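Local atomic coordinates of uncharacterized protein (Anabaena variabilis, PDB entry 3OT2), a protein that is of unknown function but is probably a nuclease, related to restriction endonucleases of the PD-(D/E)XK superfamily. Residues P19-E22 / P23-Y27; P9-L12 / D13-L16; R70-G74 / D75-V79. One frame throughout, in Å; residues are numbered along the deposited sequence.

Contacts 1 and 2 line one bound 1,4-butanediol, and contact 3 reaches it through Arg70; all lie on the same side of the chain's centre, their own centres about 12 to 13 Å apart. Contact 2 comes first along the chain, in the short helix 12-15; contact 1 follows, in the loop that enters strand 25-28; contact 3 is the hairpin of strands 71-73 and 76-78. Tyr27 ties them together: its hydroxyl meets Ile10 O of contact 2, and its backbone N meets Ser77 O of contact 3. Residues 15 to 25 and the distant Arg70 thus line one small pocket; whether it serves a natural ligand is not known.

Contact 1. Residues P19-E22 / P23-Y27; sequences PETE and PASEY. With BU1 (1,4-butanediol), chain E; EDO (1,2-ethanediol), chain I.
Thr21 meets Pro23 and Ser25 in a local contact, where the chain turns from the loop after helix 12-15 into strand 25-28. Thr21 holds OG1 between its backbone N and its carbonyl carbon (chi1 63°), and from there the hydroxyl serves two partners. It donates to Pro23 O, the distance from Thr21 OG1 being 2.7 Å, with the donor somewhat tilted from the carbonyl plane, and it accepts from Ser25 OG, 2.8 Å away from Thr21 OG1. The result is a chain of bonds from Ser25 through Thr21 to the carbonyl, for which two short hydroxyl side chains are suited. A cis peptide bond before Pro23, the residue type that most readily accepts one, folds the backbone sharply at this turn, and the strand that follows pairs with 31-34 as a hairpin. Replacing Thr21 by a valine would probably leave Ser25 OG without this acceptor and take from Pro23 O a donor that acts there beside Gln34. Near the turn, one water accepts from Thr21 N and Ser25 N and donates to Glu20 OE1, 2.8 Å from that oxygen. Glu20 is bent at chi2 (-89°), which folds its carboxylate back to this water; OE2 accepts from an ethanediol and forms a salt bridge with Arg70. The same water hydrogen-bonds O6 of butanediol, which donates to Pro19 O across 2.8 Å.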
ATOM      1  N   PRO A  19     -24.467 -15.524 -11.006  1.00 65.55           N
ATOM      2  CA  PRO A  19     -25.351 -14.412 -10.609  1.00 65.25           C
ATOM      3  C   PRO A  19     -24.657 -13.379  -9.720  1.00 67.60           C
ATOM      4  O   PRO A  19     -23.687 -13.729  -9.044  1.00 66.93           O
ATOM      5  CB  PRO A  19     -26.480 -15.116  -9.851  1.00 69.81           C
ATOM      6  CG  PRO A  19     -25.855 -16.345  -9.302  1.00 75.40           C
ATOM      7  CD  PRO A  19     -24.808 -16.772 -10.283  1.00 70.11           C
ATOM      8  N   GLU A  20     -25.167 -12.114  -9.701  1.00 63.22           N
ATOM      9  CA  GLU A  20     -24.614 -11.053  -8.849  1.00 60.65           C
ATOM     10  C   GLU A  20     -24.926 -11.356  -7.367  1.00 66.34           C
ATOM     11  O   GLU A  20     -25.896 -12.062  -7.073  1.00 68.69           O
ATOM     12  CB  GLU A  20     -25.111  -9.654  -9.266  1.00 60.58           C
ATOM     13  CG  GLU A  20     -24.423  -9.065 -10.501  1.00 59.93           C
ATOM     14  CD  GLU A  20     -23.156  -8.234 -10.351  1.00 78.58           C
ATOM     15  OE1 GLU A  20     -22.732  -7.948  -9.208  1.00 71.58           O
ATOM     16  OE2 GLU A  20     -22.604  -7.830 -11.401  1.00 66.33           O
ATOM     17  N   THR A  21     -24.046 -10.903  -6.448  1.00 62.12           N
ATOM     18  CA  THR A  21     -24.179 -11.118  -4.997  1.00 63.26           C
ATOM     19  C   THR A  21     -24.220  -9.769  -4.269  1.00 67.43           C
ATOM     20  O   THR A  21     -23.883  -8.742  -4.869  1.00 64.56           O
ATOM     21  CB  THR A  21     -23.020 -12.003  -4.461  1.00 66.78           C
ATOM     22  OG1 THR A  21     -21.766 -11.338  -4.648  1.00 63.71           O
ATOM     23  CG2 THR A  21     -22.971 -13.378  -5.098  1.00 63.38           C
ATOM     24  N   GLU A  22     -24.651  -9.760  -2.990  1.00 67.56           N
ATOM     25  CA  GLU A  22     -24.659  -8.546  -2.163  1.00 67.10           C
ATOM     26  C   GLU A  22     -23.954  -8.850  -0.845  1.00 71.27           C
ATOM     27  O   GLU A  22     -24.493  -9.622  -0.043  1.00 74.21           O
ATOM     28  CB  GLU A  22     -26.060  -7.974  -1.918  1.00 70.21           C
ATOM     29  CG  GLU A  22     -26.140  -6.459  -2.100  1.00 84.67           C
ATOM     30  CD  GLU A  22     -25.354  -5.589  -1.132  1.00110.83           C
ATOM     31  OE1 GLU A  22     -25.581  -5.702   0.097  1.00117.22           O
ATOM     32  OE2 GLU A  22     -24.540  -4.760  -1.605  1.00 93.86           O
ATOM     33  N   PRO A  23     -22.711  -8.332  -0.636  1.00 63.88           N
ATOM     34  CA  PRO A  23     -21.934  -7.422  -1.504  1.00 59.38           C
ATOM     35  C   PRO A  23     -21.446  -8.117  -2.780  1.00 58.10           C
ATOM     36  O   PRO A  23     -21.414  -9.350  -2.837  1.00 57.65           O
ATOM     37  CB  PRO A  23     -20.757  -6.993  -0.606  1.00 60.23           C
ATOM     38  CG  PRO A  23     -21.160  -7.364   0.783  1.00 67.54           C
ATOM     39  CD  PRO A  23     -21.976  -8.603   0.609  1.00 65.85           C
ATOM     40  N   ALA A  24     -21.085  -7.321  -3.810  1.00 51.07           N
ATOM     41  CA  ALA A  24     -20.635  -7.851  -5.097  1.00 49.19           C
ATOM     42  C   ALA A  24     -19.375  -8.729  -4.977  1.00 50.54           C
ATOM     43  O   ALA A  24     -18.591  -8.595  -4.033  1.00 49.94           O
ATOM     44  CB  ALA A  24     -20.385  -6.711  -6.061  1.00 47.50           C
ATOM     45  N   SER A  25     -19.231  -9.662  -5.920  1.00 46.51           N
ATOM     46  CA  SER A  25     -18.093 -10.562  -5.991  1.00 45.97           C
ATOM     47  C   SER A  25     -17.112 -10.103  -7.062  1.00 44.89           C
ATOM     48  O   SER A  25     -17.507  -9.697  -8.164  1.00 42.49           O
ATOM     49  CB  SER A  25     -18.541 -11.990  -6.265  1.00 52.00           C
ATOM     50  OG  SER A  25     -19.298 -12.473  -5.170  1.00 62.64           O
ATOM     51  N   GLU A  26     -15.834 -10.179  -6.726  1.00 38.80           N
ATOM     52  CA  GLU A  26     -14.755  -9.849  -7.633  1.00 36.43           C
ATOM     53  C   GLU A  26     -14.038 -11.115  -8.033  1.00 41.00           C
ATOM     54  O   GLU A  26     -14.029 -12.092  -7.273  1.00 41.82           O
ATOM     55  CB  GLU A  26     -13.775  -8.853  -6.996  1.00 35.62           C
ATOM     56  CG  GLU A  26     -14.405  -7.519  -6.649  1.00 34.10           C
ATOM     57  CD  GLU A  26     -13.435  -6.457  -6.163  1.00 41.19           C
ATOM     58  OE1 GLU A  26     -12.744  -6.703  -5.154  1.00 35.59           O
ATOM     59  OE2 GLU A  26     -13.401  -5.356  -6.752  1.00 36.38           O
ATOM     60  N   TYR A  27     -13.482 -11.117  -9.242  1.00 37.38           N
ATOM     61  CA  TYR A  27     -12.684 -12.223  -9.774  1.00 38.35           C
ATOM     62  C   TYR A  27     -11.262 -11.681  -9.930  1.00 42.26           C
ATOM     63  O   TYR A  27     -10.994 -10.864 -10.821  1.00 39.03           O
ATOM     64  CB  TYR A  27     -13.279 -12.769 -11.081  1.00 39.42           C
ATOM     65  CG  TYR A  27     -12.490 -13.912 -11.681  1.00 42.02           C
ATOM     66  CD1 TYR A  27     -12.736 -15.231 -11.306  1.00 45.77           C
ATOM     67  CD2 TYR A  27     -11.525 -13.679 -12.656  1.00 42.72           C
ATOM     68  CE1 TYR A  27     -12.023 -16.291 -11.872  1.00 48.59           C
ATOM     69  CE2 TYR A  27     -10.809 -14.728 -13.228  1.00 45.12           C
ATOM     70  CZ  TYR A  27     -11.071 -16.034 -12.841  1.00 54.61           C
ATOM     71  OH  TYR A  27     -10.342 -17.058 -13.390  1.00 58.14           O
TER
HETATM   72  C1  BU1 E 189     -21.477 -10.753 -13.398  1.00 43.23           C
HETATM   73  C2  BU1 E 189     -20.661 -11.691 -12.505  1.00 44.06           C
HETATM   74  C3  BU1 E 189     -21.333 -11.653 -11.132  1.00 44.24           C
HETATM   75  C4  BU1 E 189     -20.620 -12.574 -10.165  1.00 45.26           C
HETATM   76  O5  BU1 E 189     -21.035 -10.919 -14.740  1.00 44.89           O
HETATM   77  O6  BU1 E 189     -21.264 -12.388  -8.886  1.00 46.77           O
HETATM   78  C1  EDO I 197     -22.928  -4.392 -10.221  1.00 64.47           C
HETATM   79  O1  EDO I 197     -22.676  -4.905 -11.527  1.00 65.60           O
HETATM   80  C2  EDO I 197     -21.724  -4.702  -9.356  1.00 62.78           C
HETATM   81  O2  EDO I 197     -22.007  -4.237  -8.036  1.00 72.93           O
HETATM   82  O   HOH W   1     -21.476  -9.951  -7.782  1.00 53.98           O

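Contact 2. Residues P9-L12 / D13-L16; sequences PITL and DEFL. With BU1 (1,4-butanediol), chain E.
Thr11 and Glu14 form a capping box at the start of helix 12-15. A chi1 of 67° swings the hydroxyl of Thr11, the N-cap, back over the first turn, where OG1 accepts from Glu14 N at 3.2 Å. The return bond, from Thr11 N to Glu14 OE1, is long and weak at 3.4 Å, and this polar side lies on the exposed surface. The firmer part is the helical turn itself, with Phe15 N to Thr11 O and Leu16 N to Leu12 O both 2.9 Å, and the apolar side chains turned to hairpin 71-78. Leu12 CG lies 3.9 Å from Leu16 CD1, one turn on, and both branched apolar chains also rest on Thr72 and Ser77. Ile10 runs past Glu14 in the opposite sense, its CG1 3.8 Å from Glu14 CB, covering the aliphatic part of that residue. Phe15, buried against Tyr27, brings CZ within 3.5 Å of butanediol C4, and Leu16 O accepts from butanediol O5 at 3.0 Å. The box gives the first turn an acceptor for an N-H that the helix itself cannot pair, and the helix start would probably favour a negatively charged Glu14, while the Phe15 ring and Leu16 carbonyl give the bound diol an apolar surface and an acceptor.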
ATOM      1  N   PRO A   9     -11.189 -23.190  -8.863  1.00 84.28           N
ATOM      2  CA  PRO A   9     -11.002 -23.682 -10.237  1.00 84.62           C
ATOM      3  C   PRO A   9     -12.104 -23.134 -11.160  1.00 85.55           C
ATOM      4  O   PRO A   9     -13.074 -23.829 -11.481  1.00 88.83           O
ATOM      5  CB  PRO A   9     -11.044 -25.211 -10.074  1.00 90.39           C
ATOM      6  CG  PRO A   9     -11.798 -25.452  -8.768  1.00 96.31           C
ATOM      7  CD  PRO A   9     -11.985 -24.127  -8.048  1.00 88.67           C
ATOM      8  N   ILE A  10     -11.962 -21.861 -11.567  1.00 75.12           N
ATOM      9  CA  ILE A  10     -12.941 -21.170 -12.410  1.00 71.99           C
ATOM     10  C   ILE A  10     -12.240 -20.143 -13.328  1.00 69.39           C
ATOM     11  O   ILE A  10     -11.259 -19.513 -12.923  1.00 66.57           O
ATOM     12  CB  ILE A  10     -14.037 -20.512 -11.511  1.00 74.20           C
ATOM     13  CG1 ILE A  10     -15.206 -19.945 -12.329  1.00 74.38           C
ATOM     14  CG2 ILE A  10     -13.468 -19.477 -10.518  1.00 72.08           C
ATOM     15  CD1 ILE A  10     -16.548 -20.149 -11.691  1.00 84.62           C
ATOM     16  N   THR A  11     -12.748 -19.992 -14.567  1.00 63.18           N
ATOM     17  CA  THR A  11     -12.231 -19.018 -15.539  1.00 59.23           C
ATOM     18  C   THR A  11     -13.036 -17.736 -15.425  1.00 57.62           C
ATOM     19  O   THR A  11     -14.105 -17.743 -14.803  1.00 55.70           O
ATOM     20  CB  THR A  11     -12.277 -19.559 -16.986  1.00 66.35           C
ATOM     21  OG1 THR A  11     -13.633 -19.710 -17.409  1.00 64.01           O
ATOM     22  CG2 THR A  11     -11.492 -20.845 -17.173  1.00 67.77           C
ATOM     23  N   LEU A  12     -12.549 -16.648 -16.056  1.00 52.07           N
ATOM     24  CA  LEU A  12     -13.256 -15.370 -16.055  1.00 50.08           C
ATOM     25  C   LEU A  12     -14.599 -15.510 -16.811  1.00 55.44           C
ATOM     26  O   LEU A  12     -15.620 -15.082 -16.285  1.00 54.30           O
ATOM     27  CB  LEU A  12     -12.375 -14.250 -16.649  1.00 47.91           C
ATOM     28  CG  LEU A  12     -13.037 -12.880 -16.852  1.00 51.30           C
ATOM     29  CD1 LEU A  12     -13.498 -12.268 -15.539  1.00 50.54           C
ATOM     30  CD2 LEU A  12     -12.118 -11.936 -17.573  1.00 52.87           C
ATOM     31  N   ASP A  13     -14.603 -16.161 -17.996  1.00 55.26           N
ATOM     32  CA  ASP A  13     -15.804 -16.386 -18.821  1.00 57.35           C
ATOM     33  C   ASP A  13     -16.883 -17.135 -18.034  1.00 61.62           C
ATOM     34  O   ASP A  13     -18.050 -16.746 -18.090  1.00 61.49           O
ATOM     35  CB  ASP A  13     -15.458 -17.146 -20.121  1.00 62.54           C
ATOM     36  CG  ASP A  13     -14.630 -16.350 -21.124  1.00 80.93           C
ATOM     37  OD1 ASP A  13     -14.759 -15.089 -21.152  1.00 80.13           O
ATOM     38  OD2 ASP A  13     -13.884 -16.982 -21.910  1.00 90.20           O
ATOM     39  N   GLU A  14     -16.477 -18.164 -17.258  1.00 58.58           N
ATOM     40  CA  GLU A  14     -17.359 -18.940 -16.384  1.00 59.67           C
ATOM     41  C   GLU A  14     -17.876 -18.056 -15.238  1.00 59.93           C
ATOM     42  O   GLU A  14     -19.074 -18.061 -14.966  1.00 60.55           O
ATOM     43  CB  GLU A  14     -16.633 -20.177 -15.825  1.00 62.91           C
ATOM     44  CG  GLU A  14     -16.484 -21.320 -16.819  1.00 76.26           C
ATOM     45  CD  GLU A  14     -15.439 -22.369 -16.480  1.00103.65           C
ATOM     46  OE1 GLU A  14     -15.025 -22.455 -15.301  1.00 99.62           O
ATOM     47  OE2 GLU A  14     -15.047 -23.123 -17.400  1.00101.67           O
ATOM     48  N   PHE A  15     -16.978 -17.273 -14.600  1.00 52.78           N
ATOM     49  CA  PHE A  15     -17.329 -16.363 -13.498  1.00 49.62           C
ATOM     50  C   PHE A  15     -18.416 -15.362 -13.910  1.00 52.59           C
ATOM     51  O   PHE A  15     -19.325 -15.096 -13.126  1.00 53.79           O
ATOM     52  CB  PHE A  15     -16.080 -15.599 -12.975  1.00 47.82           C
ATOM     53  CG  PHE A  15     -16.410 -14.434 -12.058  1.00 45.63           C
ATOM     54  CD1 PHE A  15     -16.665 -14.641 -10.708  1.00 47.16           C
ATOM     55  CD2 PHE A  15     -16.505 -13.134 -12.558  1.00 43.11           C
ATOM     56  CE1 PHE A  15     -17.012 -13.569  -9.874  1.00 45.13           C
ATOM     57  CE2 PHE A  15     -16.864 -12.067 -11.722  1.00 43.22           C
ATOM     58  CZ  PHE A  15     -17.105 -12.294 -10.387  1.00 41.46           C
ATOM     59  N   LEU A  16     -18.291 -14.779 -15.117  1.00 48.10           N
ATOM     60  CA  LEU A  16     -19.204 -13.758 -15.623  1.00 46.98           C
ATOM     61  C   LEU A  16     -20.611 -14.307 -15.924  1.00 56.09           C
ATOM     62  O   LEU A  16     -21.546 -13.521 -16.038  1.00 56.76           O
ATOM     63  CB  LEU A  16     -18.610 -13.060 -16.850  1.00 45.08           C
ATOM     64  CG  LEU A  16     -17.375 -12.171 -16.589  1.00 46.00           C
ATOM     65  CD1 LEU A  16     -16.674 -11.830 -17.877  1.00 45.24           C
ATOM     66  CD2 LEU A  16     -17.726 -10.890 -15.817  1.00 44.03           C
TER
HETATM   67  C1  BU1 E 189     -21.477 -10.753 -13.398  1.00 43.23           C
HETATM   68  C2  BU1 E 189     -20.661 -11.691 -12.505  1.00 44.06           C
HETATM   69  C3  BU1 E 189     -21.333 -11.653 -11.132  1.00 44.24           C
HETATM   70  C4  BU1 E 189     -20.620 -12.574 -10.165  1.00 45.26           C
HETATM   71  O5  BU1 E 189     -21.035 -10.919 -14.740  1.00 44.89           O
HETATM   72  O6  BU1 E 189     -21.264 -12.388  -8.886  1.00 46.77           O

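Contact 3. Residues R70-G74 / D75-V79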
ATOM      1  N   ARG A  70     -19.160  -2.629 -12.170  1.00 32.44           N
ATOM      2  CA  ARG A  70     -18.258  -3.723 -12.509  1.00 32.95           C
ATOM      3  C   ARG A  70     -17.384  -3.350 -13.707  1.00 36.15           C
ATOM      4  O   ARG A  70     -17.889  -2.876 -14.721  1.00 35.31           O
ATOM      5  CB  ARG A  70     -19.036  -5.020 -12.773  1.00 34.62           C
ATOM      6  CG  ARG A  70     -18.161  -6.196 -13.227  1.00 34.00           C
ATOM      7  CD  ARG A  70     -18.893  -7.541 -13.198  1.00 27.54           C
ATOM      8  NE  ARG A  70     -19.527  -7.797 -11.905  1.00 34.81           N
ATOM      9  CZ  ARG A  70     -18.893  -8.278 -10.842  1.00 46.11           C
ATOM     10  NH1 ARG A  70     -17.605  -8.603 -10.915  1.00 29.87           N
ATOM     11  NH2 ARG A  70     -19.537  -8.437  -9.698  1.00 36.44           N
ATOM     12  N   CYS A  71     -16.071  -3.537 -13.563  1.00 32.28           N
ATOM     13  CA  CYS A  71     -15.077  -3.309 -14.603  1.00 32.56           C
ATOM     14  C   CYS A  71     -14.332  -4.604 -14.838  1.00 35.81           C
ATOM     15  O   CYS A  71     -13.695  -5.119 -13.915  1.00 35.10           O
ATOM     16  CB  CYS A  71     -14.141  -2.166 -14.222  1.00 32.18           C
ATOM     17  SG  CYS A  71     -14.973  -0.558 -14.105  1.00 36.13           S
ATOM     18  N   THR A  72     -14.463  -5.167 -16.052  1.00 33.59           N
ATOM     19  CA  THR A  72     -13.846  -6.445 -16.412  1.00 33.66           C
ATOM     20  C   THR A  72     -12.768  -6.212 -17.465  1.00 38.17           C
ATOM     21  O   THR A  72     -13.084  -5.838 -18.591  1.00 37.81           O
ATOM     22  CB  THR A  72     -14.918  -7.443 -16.878  1.00 38.40           C
ATOM     23  OG1 THR A  72     -15.898  -7.559 -15.851  1.00 39.61           O
ATOM     24  CG2 THR A  72     -14.344  -8.840 -17.203  1.00 37.79           C
ATOM     25  N   PHE A  73     -11.496  -6.477 -17.108  1.00 34.24           N
ATOM     26  CA  PHE A  73     -10.359  -6.281 -18.006  1.00 34.55           C
ATOM     27  C   PHE A  73      -9.138  -7.009 -17.447  1.00 38.28           C
ATOM     28  O   PHE A  73      -9.069  -7.269 -16.244  1.00 36.57           O
ATOM     29  CB  PHE A  73     -10.060  -4.767 -18.187  1.00 35.14           C
ATOM     30  CG  PHE A  73      -9.795  -4.049 -16.883  1.00 35.08           C
ATOM     31  CD1 PHE A  73     -10.841  -3.503 -16.145  1.00 37.52           C
ATOM     32  CD2 PHE A  73      -8.509  -3.964 -16.367  1.00 36.10           C
ATOM     33  CE1 PHE A  73     -10.601  -2.866 -14.930  1.00 36.75           C
ATOM     34  CE2 PHE A  73      -8.265  -3.309 -15.157  1.00 37.41           C
ATOM     35  CZ  PHE A  73      -9.312  -2.776 -14.445  1.00 35.43           C
ATOM     36  N   GLY A  74      -8.188  -7.309 -18.326  1.00 36.99           N
ATOM     37  CA  GLY A  74      -6.933  -7.981 -17.993  1.00 36.88           C
ATOM     38  C   GLY A  74      -7.076  -9.258 -17.190  1.00 40.36           C
ATOM     39  O   GLY A  74      -6.284  -9.493 -16.273  1.00 39.54           O
ATOM     40  N   ASP A  75      -8.098 -10.077 -17.529  1.00 37.36           N
ATOM     41  CA  ASP A  75      -8.449 -11.373 -16.920  1.00 39.41           C
ATOM     42  C   ASP A  75      -9.014 -11.226 -15.476  1.00 42.46           C
ATOM     43  O   ASP A  75      -9.125 -12.222 -14.743  1.00 42.95           O
ATOM     44  CB  ASP A  75      -7.272 -12.372 -16.953  1.00 43.05           C
ATOM     45  CG  ASP A  75      -7.664 -13.825 -16.735  1.00 55.73           C
ATOM     46  OD1 ASP A  75      -8.648 -14.279 -17.368  1.00 56.86           O
ATOM     47  OD2 ASP A  75      -7.001 -14.504 -15.908  1.00 63.77           O
ATOM     48  N   HIS A  76      -9.416 -10.000 -15.089  1.00 36.96           N
ATOM     49  CA  HIS A  76     -10.015  -9.731 -13.778  1.00 35.94           C
ATOM     50  C   HIS A  76     -11.376  -9.100 -13.951  1.00 39.07           C
ATOM     51  O   HIS A  76     -11.609  -8.426 -14.955  1.00 37.53           O
ATOM     52  CB  HIS A  76      -9.130  -8.779 -12.924  1.00 35.16           C
ATOM     53  CG  HIS A  76      -7.806  -9.332 -12.459  1.00 37.92           C
ATOM     54  ND1 HIS A  76      -7.072  -8.692 -11.469  1.00 38.28           N
ATOM     55  CD2 HIS A  76      -7.107 -10.418 -12.883  1.00 40.32           C
ATOM     56  CE1 HIS A  76      -5.960  -9.403 -11.328  1.00 38.08           C
ATOM     57  NE2 HIS A  76      -5.934 -10.443 -12.164  1.00 39.62           N
ATOM     58  N   SER A  77     -12.249  -9.261 -12.957  1.00 35.54           N
ATOM     59  CA  SER A  77     -13.565  -8.619 -12.946  1.00 34.64           C
ATOM     60  C   SER A  77     -13.771  -8.006 -11.567  1.00 37.21           C
ATOM     61  O   SER A  77     -13.985  -8.728 -10.593  1.00 37.87           O
ATOM     62  CB  SER A  77     -14.670  -9.605 -13.305  1.00 37.21           C
ATOM     63  OG  SER A  77     -15.881  -8.880 -13.356  1.00 41.52           O
ATOM     64  N   THR A  78     -13.632  -6.678 -11.476  1.00 31.70           N
ATOM     65  CA  THR A  78     -13.666  -5.976 -10.199  1.00 31.34           C
ATOM     66  C   THR A  78     -14.795  -4.955 -10.114  1.00 35.29           C
ATOM     67  O   THR A  78     -15.396  -4.584 -11.120  1.00 34.45           O
ATOM     68  CB  THR A  78     -12.312  -5.288  -9.924  1.00 36.02           C
ATOM     69  OG1 THR A  78     -11.980  -4.403 -10.997  1.00 35.44           O
ATOM     70  CG2 THR A  78     -11.180  -6.300  -9.693  1.00 35.24           C
ATOM     71  N   VAL A  79     -15.087  -4.530  -8.883  1.00 31.00           N
ATOM     72  CA  VAL A  79     -16.134  -3.562  -8.587  1.00 31.86           C
ATOM     73  C   VAL A  79     -15.525  -2.475  -7.691  1.00 32.98           C
ATOM     74  O   VAL A  79     -15.726  -2.504  -6.473  1.00 31.52           O
ATOM     75  CB  VAL A  79     -17.403  -4.211  -7.960  1.00 37.23           C
ATOM     76  CG1 VAL A  79     -18.543  -3.194  -7.860  1.00 36.86           C
ATOM     77  CG2 VAL A  79     -17.860  -5.435  -8.745  1.00 38.85           C
TER
HETATM   78  O   HOH W   2     -10.813  -5.552 -13.117  1.00 34.31           O
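A beta hairpin with a two-residue loop joins strands 71-73 and 76-78 through a type I' turn from Phe73 to His76, with the strands running antiparallel at 168°. Gly74 and Asp75 occupy the turn with positive phi, which glycine adopts readily and aspartate tolerates better than most residues. The backbone is tied at two hydrogen-bonded pairs: Cys71 with Thr78, where Cys71 N donates to Thr78 O at 2.7 Å, and Phe73 with His76, where Phe73 N donates to His76 O at 2.9 Å. Between them lies the non-hydrogen-bonded pair Thr72 and Ser77, whose side chains rise on the same face and hydrogen-bond through their hydroxyls, OG1 to OG, at 2.8 Å. Arg70 NH1 donates to Ser77 OG, 3.0 Å away, in the guanidinium plane and with a fairly straight N-H (160°). A bend at chi3 (-52°) in the otherwise extended Arg70 chain folds the guanidinium toward Ser77 and Val79. Val79 CG2 lies over one face of the group, toward its rim and 3.6 Å from Arg70 NH2, while polar partners take the edge; NH2 donates to Ser25 O. On the opposite face of the hairpin, a water bridges Cys71 O and Thr78 OG1, 2.7 Å from the latter, and sits above the Phe73 ring toward its rim. There His76 stacks with His128 of helix 119-131, which also donates to Phe73 O. The chemistry implies that bonds from all three of its nitrogens hold the Arg70 guanidinium in one orientation, its charge likely balanced by Glu20, with the side chain about 4 Å from the bound butanediol at the nearest atoms.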